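Local coordinates for protein putative N-acetylmuramoyl-L-alanine amidase (Enterococcus phage phiM1EF22, PDB 7D55) that probably binds the enterococcal cell wall, as the tetramer-forming cell binding domain of a phage lysin that is probably an N-acetylmuramoyl-L-alanine amidase, at residues T24-N29 / C79-I84; Y2-R7 / V44-Y49; D40-I45 / I57-Q62. All blocks are in the same frame, centred on the assembly; numbering follows the deposited sequence.

From the N terminus, 2-7 leads into the first strand, 3-9, of the mixed sheet, and 24-29 lies antiparallel to it. The chain then enters helix 39-53, where contact 2 closes a loop by packing 44-49 on 2-7. Contact 3 begins on the same helix and closes a much shorter loop when 57-62 returns to the sheet edge beside 3-9; the two share Val44 and Ile45. Contact 1 comes last, bringing 79-84, just after helix 71-78, against 24-29. Its long loop crosses that of contact 2 and encloses contact 3. Contacts 2 and 3 fasten helix 39-53 to one sheet face, while contact 1 joins the chain after helix 71-78 to the other.

Contact 1. Residues T24-N29 / C79-I84; sequences TVMFCN and CPVVGI
Cys28 and Cys79 meet through their sulfurs, with Cys28 SG lying alongside the CB-SG bond of Cys79 instead of in line with it. Cys28 SG stands 3.8 Å from Cys79 SG and 3.9 Å from Cys79 CB. That separation is far too long for a disulfide, so two unlinked cysteines pack here. Cys28 SG swings clear of its own backbone nitrogen (chi1 177°), whereas Cys79 SG stays beside its nitrogen (chi1 -61°); the two CB-SG bonds stand about 60° apart. Strand 22-28 is the middle strand of the mixed sheet. Its Met26 and Cys28 side chains lie on the face that receives helix 71-78, and Cys79 is where the chain leaves that helix. Leu75 of the helix also touches Cys28, as do Cys3 and Cys33 on the flanking strands, gathering several cysteines in one buried patch. Farther along, Met26 is folded at successive bonds, which turns its terminal methyl to Val81, just after Pro80. Met26 CE reaches 4.3 Å from Val81 CG1, but Val81 is modelled in two conformers, leaving this touch doubtful. Ile84 extends toward the same methyl more loosely, Met26 CE to Ile84 CG2 being 4.8 Å. Pro80 turns outward onto Arg34 of the third subunit.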
loop_
_atom_site.group_PDB
_atom_site.type_symbol
_atom_site.label_atom_id
_atom_site.label_comp_id
_atom_site.label_asym_id
_atom_site.label_seq_id
_atom_site.Cartn_x
_atom_site.Cartn_y
_atom_site.Cartn_z
ATOM N N THR A 24 -5.106 -3.890 22.993
ATOM C CA THR A 24 -5.840 -4.083 21.756
ATOM C C THR A 24 -4.929 -4.665 20.685
ATOM O O THR A 24 -3.723 -4.403 20.647
ATOM C CB THR A 24 -6.454 -2.787 21.220
ATOM O OG1 THR A 24 -7.251 -3.082 20.059
ATOM C CG2 THR A 24 -5.361 -1.772 20.856
ATOM N N VAL A 25 -5.527 -5.486 19.826
ATOM C CA VAL A 25 -4.857 -5.928 18.616
ATOM C C VAL A 25 -4.830 -4.774 17.630
ATOM O O VAL A 25 -5.752 -3.946 17.593
ATOM C CB VAL A 25 -5.568 -7.170 18.046
ATOM C CG1 VAL A 25 -4.907 -7.638 16.764
ATOM C CG2 VAL A 25 -5.534 -8.278 19.063
ATOM N N MET A 26 -3.753 -4.698 16.854
ATOM C CA MET A 26 -3.587 -3.739 15.775
ATOM C C MET A 26 -3.119 -4.489 14.538
ATOM O O MET A 26 -2.494 -5.553 14.628
ATOM C CB MET A 26 -2.507 -2.696 16.107
ATOM C CG MET A 26 -2.745 -1.887 17.385
ATOM S SD MET A 26 -3.970 -0.565 17.259
ATOM C CE MET A 26 -3.157 0.551 16.112
ATOM N N PHE A 27 -3.395 -3.887 13.384
ATOM C CA PHE A 27 -3.054 -4.431 12.078
ATOM C C PHE A 27 -2.183 -3.412 11.359
ATOM O O PHE A 27 -2.567 -2.248 11.215
ATOM C CB PHE A 27 -4.330 -4.681 11.267
ATOM C CG PHE A 27 -4.083 -5.000 9.823
ATOM C CD1 PHE A 27 -3.273 -6.070 9.469
ATOM C CD2 PHE A 27 -4.707 -4.267 8.820
ATOM C CE1 PHE A 27 -3.057 -6.379 8.136
ATOM C CE2 PHE A 27 -4.503 -4.568 7.487
ATOM C CZ PHE A 27 -3.678 -5.636 7.143
ATOM N N CYS A 28 -1.010 -3.844 10.915
ATOM C CA CYS A 28 -0.112 -3.004 10.135
ATOM C C CYS A 28 -0.058 -3.547 8.719
ATOM O O CYS A 28 0.094 -4.756 8.525
ATOM C CB CYS A 28 1.288 -3.024 10.740
ATOM S SG CYS A 28 2.446 -2.065 9.768
ATOM N N ASN A 29 -0.189 -2.658 7.732
ATOM C CA ASN A 29 -0.137 -3.048 6.324
ATOM C C ASN A 29 1.066 -2.448 5.602
ATOM O O ASN A 29 1.080 -2.388 4.364
ATOM C CB ASN A 29 -1.437 -2.669 5.609
ATOM C CG ASN A 29 -1.744 -1.186 5.725
ATOM O OD1 ASN A 29 -0.880 -0.397 6.108
ATOM N ND2 ASN A 29 -2.981 -0.806 5.425
ATOM N N CYS A 79 4.925 3.500 10.397
ATOM C CA CYS A 79 3.617 3.229 9.794
ATOM C C CYS A 79 2.601 3.833 10.749
ATOM O O CYS A 79 2.104 3.154 11.658
ATOM C CB CYS A 79 3.369 1.733 9.650
ATOM S SG CYS A 79 4.548 0.918 8.594
ATOM N N PRO A 80 2.278 5.113 10.586
ATOM C CA PRO A 80 1.513 5.810 11.624
ATOM C C PRO A 80 0.116 5.242 11.829
ATOM O O PRO A 80 -0.518 4.712 10.917
ATOM C CB PRO A 80 1.455 7.249 11.112
ATOM C CG PRO A 80 2.674 7.379 10.243
ATOM C CD PRO A 80 2.807 6.043 9.569
ATOM N N VAL A 81 -0.352 5.370 13.063
ATOM C CA VAL A 81 -1.682 4.888 13.405
ATOM C C VAL A 81 -2.740 5.733 12.705
ATOM O O VAL A 81 -2.582 6.946 12.503
ATOM C CB VAL A 81 -1.894 4.865 14.930
ATOM C CG1 VAL A 81 -0.790 4.066 15.595
ATOM C CG2 VAL A 81 -1.928 6.279 15.487
ATOM N N VAL A 82 -3.797 5.062 12.267
ATOM C CA VAL A 82 -4.939 5.726 11.658
ATOM C C VAL A 82 -6.198 5.296 12.393
ATOM O O VAL A 82 -6.253 4.226 13.007
ATOM C CB VAL A 82 -5.067 5.426 10.148
ATOM C CG1 VAL A 82 -3.937 6.089 9.380
ATOM C CG2 VAL A 82 -5.085 3.932 9.905
ATOM N N GLY A 83 -7.210 6.152 12.337
ATOM C CA GLY A 83 -8.531 5.813 12.826
ATOM C C GLY A 83 -8.693 5.786 14.328
ATOM O O GLY A 83 -9.758 5.380 14.807
ATOM N N ILE A 84 -7.679 6.201 15.086
ATOM C CA ILE A 84 -7.737 6.177 16.545
ATOM C C ILE A 84 -6.753 7.226 17.039
ATOM O O ILE A 84 -5.777 7.542 16.357
ATOM C CB ILE A 84 -7.409 4.754 17.074
ATOM C CG1 ILE A 84 -7.547 4.647 18.595
ATOM C CG2 ILE A 84 -6.016 4.335 16.679
ATOM C CD1 ILE A 84 -7.412 3.227 19.095
#

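Contact 2. Residues Y2-R7 / V44-Y49; sequences YCLYER and VIEDIY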
loop_
_atom_site.group_PDB
_atom_site.type_symbol
_atom_site.label_atom_id
_atom_site.label_comp_id
_atom_site.label_asym_id
_atom_site.label_seq_id
_atom_site.Cartn_x
_atom_site.Cartn_y
_atom_site.Cartn_z
ATOM N N TYR A 2 3.181 -6.984 6.427
ATOM C CA TYR A 2 1.961 -7.023 7.212
ATOM C C TYR A 2 2.276 -7.667 8.549
ATOM O O TYR A 2 3.158 -8.523 8.649
ATOM C CB TYR A 2 0.908 -7.872 6.513
ATOM C CG TYR A 2 0.510 -7.332 5.168
ATOM C CD1 TYR A 2 -0.543 -6.434 5.045
ATOM C CD2 TYR A 2 1.199 -7.709 4.016
ATOM C CE1 TYR A 2 -0.902 -5.926 3.816
ATOM C CE2 TYR A 2 0.845 -7.204 2.780
ATOM C CZ TYR A 2 -0.207 -6.313 2.687
ATOM O OH TYR A 2 -0.573 -5.807 1.461
ATOM N N CYS A 3 1.536 -7.266 9.577
ATOM C CA CYS A 3 1.595 -8.005 10.827
ATOM C C CYS A 3 0.390 -7.640 11.672
ATOM O O CYS A 3 -0.277 -6.630 11.431
ATOM C CB CYS A 3 2.900 -7.751 11.593
ATOM S SG CYS A 3 3.156 -6.069 12.180
ATOM N N LEU A 4 0.097 -8.506 12.638
ATOM C CA LEU A 4 -0.787 -8.197 13.750
ATOM C C LEU A 4 0.059 -8.121 15.009
ATOM O O LEU A 4 1.070 -8.818 15.137
ATOM C CB LEU A 4 -1.837 -9.294 13.936
ATOM C CG LEU A 4 -2.861 -9.412 12.800
ATOM C CD1 LEU A 4 -3.558 -10.774 12.818
ATOM C CD2 LEU A 4 -3.868 -8.274 12.910
ATOM N N TYR A 5 -0.355 -7.271 15.944
ATOM C CA TYR A 5 0.356 -7.147 17.210
ATOM C C TYR A 5 -0.618 -6.615 18.246
ATOM O O TYR A 5 -1.732 -6.201 17.924
ATOM C CB TYR A 5 1.597 -6.241 17.093
ATOM C CG TYR A 5 1.290 -4.796 16.762
ATOM C CD1 TYR A 5 1.094 -4.389 15.449
ATOM C CD2 TYR A 5 1.214 -3.832 17.769
ATOM C CE1 TYR A 5 0.823 -3.060 15.142
ATOM C CE2 TYR A 5 0.951 -2.492 17.471
ATOM C CZ TYR A 5 0.754 -2.120 16.159
ATOM O OH TYR A 5 0.477 -0.802 15.856
ATOM N N GLU A 6 -0.187 -6.627 19.501
ATOM C CA GLU A 6 -0.985 -6.067 20.579
ATOM C C GLU A 6 -0.245 -4.891 21.200
ATOM O O GLU A 6 0.986 -4.891 21.263
ATOM C CB GLU A 6 -1.248 -7.127 21.646
ATOM C CG GLU A 6 -2.202 -8.210 21.170
ATOM C CD GLU A 6 -2.320 -9.360 22.151
ATOM O OE1 GLU A 6 -2.014 -10.504 21.776
ATOM O OE2 GLU A 6 -2.718 -9.125 23.296
ATOM N N ARG A 7 -0.997 -3.897 21.673
ATOM C CA ARG A 7 -0.400 -2.719 22.289
ATOM C C ARG A 7 -1.391 -2.118 23.278
ATOM O O ARG A 7 -2.602 -2.392 23.202
ATOM C CB ARG A 7 0.037 -1.691 21.229
ATOM C CG ARG A 7 -1.093 -1.166 20.366
ATOM C CD ARG A 7 -1.468 0.254 20.763
ATOM N NE ARG A 7 -0.368 1.174 20.485
ATOM C CZ ARG A 7 0.225 1.961 21.381
ATOM N NH1 ARG A 7 -0.180 1.976 22.651
ATOM N NH2 ARG A 7 1.227 2.749 20.994
ATOM N N VAL A 44 -10.502 -12.511 9.427
ATOM C CA VAL A 44 -10.549 -12.226 7.996
ATOM C C VAL A 44 -9.176 -11.792 7.489
ATOM O O VAL A 44 -8.775 -12.145 6.375
ATOM C CB VAL A 44 -11.672 -11.221 7.660
ATOM C CG1 VAL A 44 -11.216 -9.790 7.905
ATOM C CG2 VAL A 44 -12.150 -11.410 6.222
ATOM N N ILE A 45 -8.427 -11.040 8.301
ATOM C CA ILE A 45 -7.063 -10.662 7.932
ATOM C C ILE A 45 -6.201 -11.909 7.773
ATOM O O ILE A 45 -5.450 -12.051 6.795
ATOM C CB ILE A 45 -6.465 -9.719 8.990
ATOM C CG1 ILE A 45 -7.149 -8.349 8.962
ATOM C CG2 ILE A 45 -4.949 -9.572 8.792
ATOM C CD1 ILE A 45 -6.840 -7.521 10.202
ATOM N N GLU A 46 -6.274 -12.818 8.754
ATOM C CA GLU A 46 -5.476 -14.041 8.708
ATOM C C GLU A 46 -5.824 -14.878 7.486
ATOM O O GLU A 46 -4.935 -15.429 6.830
ATOM C CB GLU A 46 -5.681 -14.851 9.986
ATOM C CG GLU A 46 -5.184 -14.157 11.241
ATOM C CD GLU A 46 -5.727 -14.788 12.520
ATOM O OE1 GLU A 46 -6.689 -15.582 12.441
ATOM O OE2 GLU A 46 -5.194 -14.496 13.613
ATOM N N ASP A 47 -7.113 -14.965 7.152
ATOM C CA ASP A 47 -7.530 -15.785 6.017
ATOM C C ASP A 47 -7.042 -15.198 4.698
ATOM O O ASP A 47 -6.507 -15.915 3.845
ATOM C CB ASP A 47 -9.054 -15.912 6.008
ATOM C CG ASP A 47 -9.548 -16.990 5.049
ATOM O OD1 ASP A 47 -9.311 -18.181 5.341
ATOM O OD2 ASP A 47 -10.172 -16.653 4.011
ATOM N N ILE A 48 -7.222 -13.891 4.509
ATOM C CA ILE A 48 -6.802 -13.266 3.258
ATOM C C ILE A 48 -5.292 -13.346 3.113
ATOM O O ILE A 48 -4.773 -13.643 2.031
ATOM C CB ILE A 48 -7.305 -11.814 3.178
ATOM C CG1 ILE A 48 -8.837 -11.771 3.130
ATOM C CG2 ILE A 48 -6.708 -11.106 1.958
ATOM C CD1 ILE A 48 -9.386 -10.390 3.408
ATOM N N TYR A 49 -4.562 -13.083 4.198
ATOM C CA TYR A 49 -3.110 -13.176 4.122
ATOM C C TYR A 49 -2.684 -14.583 3.717
ATOM O O TYR A 49 -1.819 -14.760 2.848
ATOM C CB TYR A 49 -2.476 -12.777 5.455
ATOM C CG TYR A 49 -0.966 -12.749 5.412
ATOM C CD1 TYR A 49 -0.228 -13.920 5.505
ATOM C CD2 TYR A 49 -0.281 -11.549 5.266
ATOM C CE1 TYR A 49 1.151 -13.908 5.455
ATOM C CE2 TYR A 49 1.099 -11.526 5.223
ATOM C CZ TYR A 49 1.806 -12.713 5.324
ATOM O OH TYR A 49 3.171 -12.712 5.285
#
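Leu4 forks against the helix and gives each of its methyls to a different residue. Leu4 CD2 meets Ile45 CD1 at 4.1 Å. The other branch reaches Glu46, Leu4 CD1 lying 4.1 Å from Glu46 CG and as far from Glu46 OE2, with the two side chains crossing at about a right angle. Glu46 CG lies on the leucine methyl, and the chain, extended beyond CG, carries OE2 along beside it. One turn on, Tyr49 packs on Tyr2 where the strand begins. Tyr49 CE2 sits 3.9 Å from Tyr2 CB and 4.0 Å from Tyr2 CD2, bridging the root of the tyrosine and one side of its ring; the approach is oblique. Tyr49 aims its ring at the strand by turning CG away from its own nitrogen (chi1 -176°). Its hydroxyl is hydrogen-bonded to Asn52 OD1 of the third subunit, and the same asparagine's ND2 bonds Tyr2 O. One residue of another chain thus ties together the ends of both segments. The contact joins helix 39-53 to one face of strand 3-9, and the neighbours complete that layer: Ile45 also packs on Phe27 of strand 22-28, Leu4 on Phe59 of strand 59-60, and Tyr49 on Ile57 and Pro58. On the other face of the strand, Cys3 and Tyr5 turn to Leu75 of helix 71-78.

Contact 3. Residues D40-I45 / I57-Q62; sequences DEMKVI and IPFYSQ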
loop_
_atom_site.group_PDB
_atom_site.type_symbol
_atom_site.label_atom_id
_atom_site.label_comp_id
_atom_site.label_asym_id
_atom_site.label_seq_id
_atom_site.Cartn_x
_atom_site.Cartn_y
_atom_site.Cartn_z
ATOM N N ASP A 40 -13.466 -11.486 14.568
ATOM C CA ASP A 40 -13.629 -11.845 13.169
ATOM C C ASP A 40 -12.914 -10.890 12.226
ATOM O O ASP A 40 -12.671 -11.256 11.068
ATOM C CB ASP A 40 -15.107 -11.985 12.814
ATOM C CG ASP A 40 -15.706 -13.284 13.319
ATOM O OD1 ASP A 40 -14.947 -14.142 13.832
ATOM O OD2 ASP A 40 -16.937 -13.447 13.207
ATOM N N GLU A 41 -12.570 -9.684 12.689
ATOM C CA GLU A 41 -11.665 -8.828 11.929
ATOM C C GLU A 41 -10.285 -9.455 11.850
ATOM O O GLU A 41 -9.644 -9.459 10.791
ATOM C CB GLU A 41 -11.565 -7.447 12.573
ATOM C CG GLU A 41 -12.784 -6.593 12.370
ATOM C CD GLU A 41 -12.826 -5.393 13.298
ATOM O OE1 GLU A 41 -13.947 -4.939 13.606
ATOM O OE2 GLU A 41 -11.752 -4.900 13.712
ATOM N N MET A 42 -9.794 -9.960 12.982
ATOM C CA MET A 42 -8.522 -10.665 12.980
ATOM C C MET A 42 -8.583 -11.885 12.073
ATOM O O MET A 42 -7.659 -12.131 11.284
ATOM C CB MET A 42 -8.166 -11.069 14.414
ATOM C CG MET A 42 -6.709 -11.362 14.634
ATOM S SD MET A 42 -6.334 -11.494 16.392
ATOM C CE MET A 42 -4.690 -12.202 16.341
ATOM N N LYS A 43 -9.684 -12.636 12.141
ATOM C CA LYS A 43 -9.791 -13.859 11.356
ATOM C C LYS A 43 -9.796 -13.561 9.858
ATOM O O LYS A 43 -9.173 -14.284 9.073
ATOM C CB LYS A 43 -11.050 -14.629 11.758
ATOM C CG LYS A 43 -11.180 -15.980 11.070
ATOM C CD LYS A 43 -10.156 -16.963 11.620
ATOM C CE LYS A 43 -10.651 -18.395 11.528
ATOM N NZ LYS A 43 -9.567 -19.358 11.887
ATOM N N VAL A 44 -10.502 -12.511 9.427
ATOM C CA VAL A 44 -10.549 -12.226 7.996
ATOM C C VAL A 44 -9.176 -11.792 7.489
ATOM O O VAL A 44 -8.775 -12.145 6.375
ATOM C CB VAL A 44 -11.672 -11.221 7.660
ATOM C CG1 VAL A 44 -11.216 -9.790 7.905
ATOM C CG2 VAL A 44 -12.150 -11.410 6.222
ATOM N N ILE A 45 -8.427 -11.040 8.301
ATOM C CA ILE A 45 -7.063 -10.662 7.932
ATOM C C ILE A 45 -6.201 -11.909 7.773
ATOM O O ILE A 45 -5.450 -12.051 6.795
ATOM C CB ILE A 45 -6.465 -9.719 8.990
ATOM C CG1 ILE A 45 -7.149 -8.349 8.962
ATOM C CG2 ILE A 45 -4.949 -9.572 8.792
ATOM C CD1 ILE A 45 -6.840 -7.521 10.202
ATOM N N ILE A 57 -0.024 -14.925 8.742
ATOM C CA ILE A 57 0.464 -13.548 8.909
ATOM C C ILE A 57 1.340 -13.467 10.154
ATOM O O ILE A 57 1.023 -14.105 11.181
ATOM C CB ILE A 57 -0.715 -12.557 8.994
ATOM C CG1 ILE A 57 -0.225 -11.106 8.947
ATOM C CG2 ILE A 57 -1.581 -12.817 10.237
ATOM C CD1 ILE A 57 -1.347 -10.098 8.911
ATOM N N PRO A 58 2.456 -12.739 10.125
ATOM C CA PRO A 58 3.235 -12.550 11.352
ATOM C C PRO A 58 2.401 -11.898 12.441
ATOM O O PRO A 58 1.644 -10.958 12.190
ATOM C CB PRO A 58 4.367 -11.625 10.905
ATOM C CG PRO A 58 4.520 -11.909 9.454
ATOM C CD PRO A 58 3.128 -12.158 8.950
ATOM N N PHE A 59 2.556 -12.400 13.663
ATOM C CA PHE A 59 1.853 -11.878 14.828
ATOM C C PHE A 59 2.864 -11.694 15.946
ATOM O O PHE A 59 3.678 -12.587 16.210
ATOM C CB PHE A 59 0.746 -12.850 15.275
ATOM C CG PHE A 59 0.074 -12.471 16.580
ATOM C CD1 PHE A 59 -0.780 -11.376 16.648
ATOM C CD2 PHE A 59 0.284 -13.220 17.727
ATOM C CE1 PHE A 59 -1.407 -11.022 17.843
ATOM C CE2 PHE A 59 -0.341 -12.874 18.934
ATOM C CZ PHE A 59 -1.188 -11.774 18.990
ATOM N N TYR A 60 2.837 -10.536 16.589
ATOM C CA TYR A 60 3.687 -10.284 17.738
ATOM C C TYR A 60 2.787 -10.279 18.960
ATOM O O TYR A 60 1.869 -9.455 19.058
ATOM C CB TYR A 60 4.412 -8.955 17.586
ATOM C CG TYR A 60 5.410 -8.945 16.455
ATOM C CD1 TYR A 60 5.008 -8.636 15.164
ATOM C CD2 TYR A 60 6.748 -9.252 16.674
ATOM C CE1 TYR A 60 5.905 -8.621 14.124
ATOM C CE2 TYR A 60 7.660 -9.229 15.639
ATOM C CZ TYR A 60 7.232 -8.918 14.363
ATOM O OH TYR A 60 8.132 -8.887 13.318
ATOM N N SER A 61 3.023 -11.217 19.863
ATOM C CA SER A 61 2.228 -11.309 21.071
ATOM C C SER A 61 2.858 -10.445 22.155
ATOM O O SER A 61 3.944 -9.878 21.989
ATOM C CB SER A 61 2.147 -12.759 21.534
ATOM O OG SER A 61 3.295 -13.090 22.291
ATOM N N GLN A 62 2.188 -10.386 23.308
ATOM C CA GLN A 62 2.724 -9.637 24.440
ATOM C C GLN A 62 3.953 -10.282 25.063
ATOM O O GLN A 62 4.584 -9.662 25.922
ATOM C CB GLN A 62 1.653 -9.441 25.507
ATOM C CG GLN A 62 0.546 -8.484 25.090
ATOM C CD GLN A 62 -0.468 -8.307 26.196
ATOM O OE1 GLN A 62 -0.103 -7.986 27.322
ATOM N NE2 GLN A 62 -1.748 -8.521 25.883
#
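Met42 holds CG anti to the backbone nitrogen (chi1 -160°) and is extended beyond it to the methyl, and Phe59 points its ring at it by likewise holding CG anti to the backbone nitrogen (chi1 173°). The two belong to a beta-alpha-beta crossover: strand 33-36 leads into helix 39-53, and the chain returns as the short, weakly bonded strand 59-60, parallel to 33-36 and placed at the far side of strands 22-28 and 3-9. The two side chains bridge helix and sheet edge and cross at about a right angle. Met42 CE comes within 3.8 Å of Phe59 CE1 and 4.0 Å of Phe59 CD1, so the methyl rests by one side of the ring, in an oblique approach. This meeting lies toward the outer end of the contact, both residues being partly exposed. Leu4 of strand 3-9 touches both, and Val25 of strand 22-28 also packs on Met42. On the next strand residue, Tyr60 turns instead to stack on Trp65, and its hydroxyl is hydrogen-bonded to Asp47 OD2 of the third subunit. Deeper in, Ile57 packs against the helix just before the strand starts. Its long branch is extended and touches Tyr49 as well as the helix residue opposite, while its short branch, CG2, rests on Glu46. That helix residue is Ile45, which offers its short branch here: Ile45 CG2 presses on Ile57 CD1 at 3.6 Å, methyl against methyl.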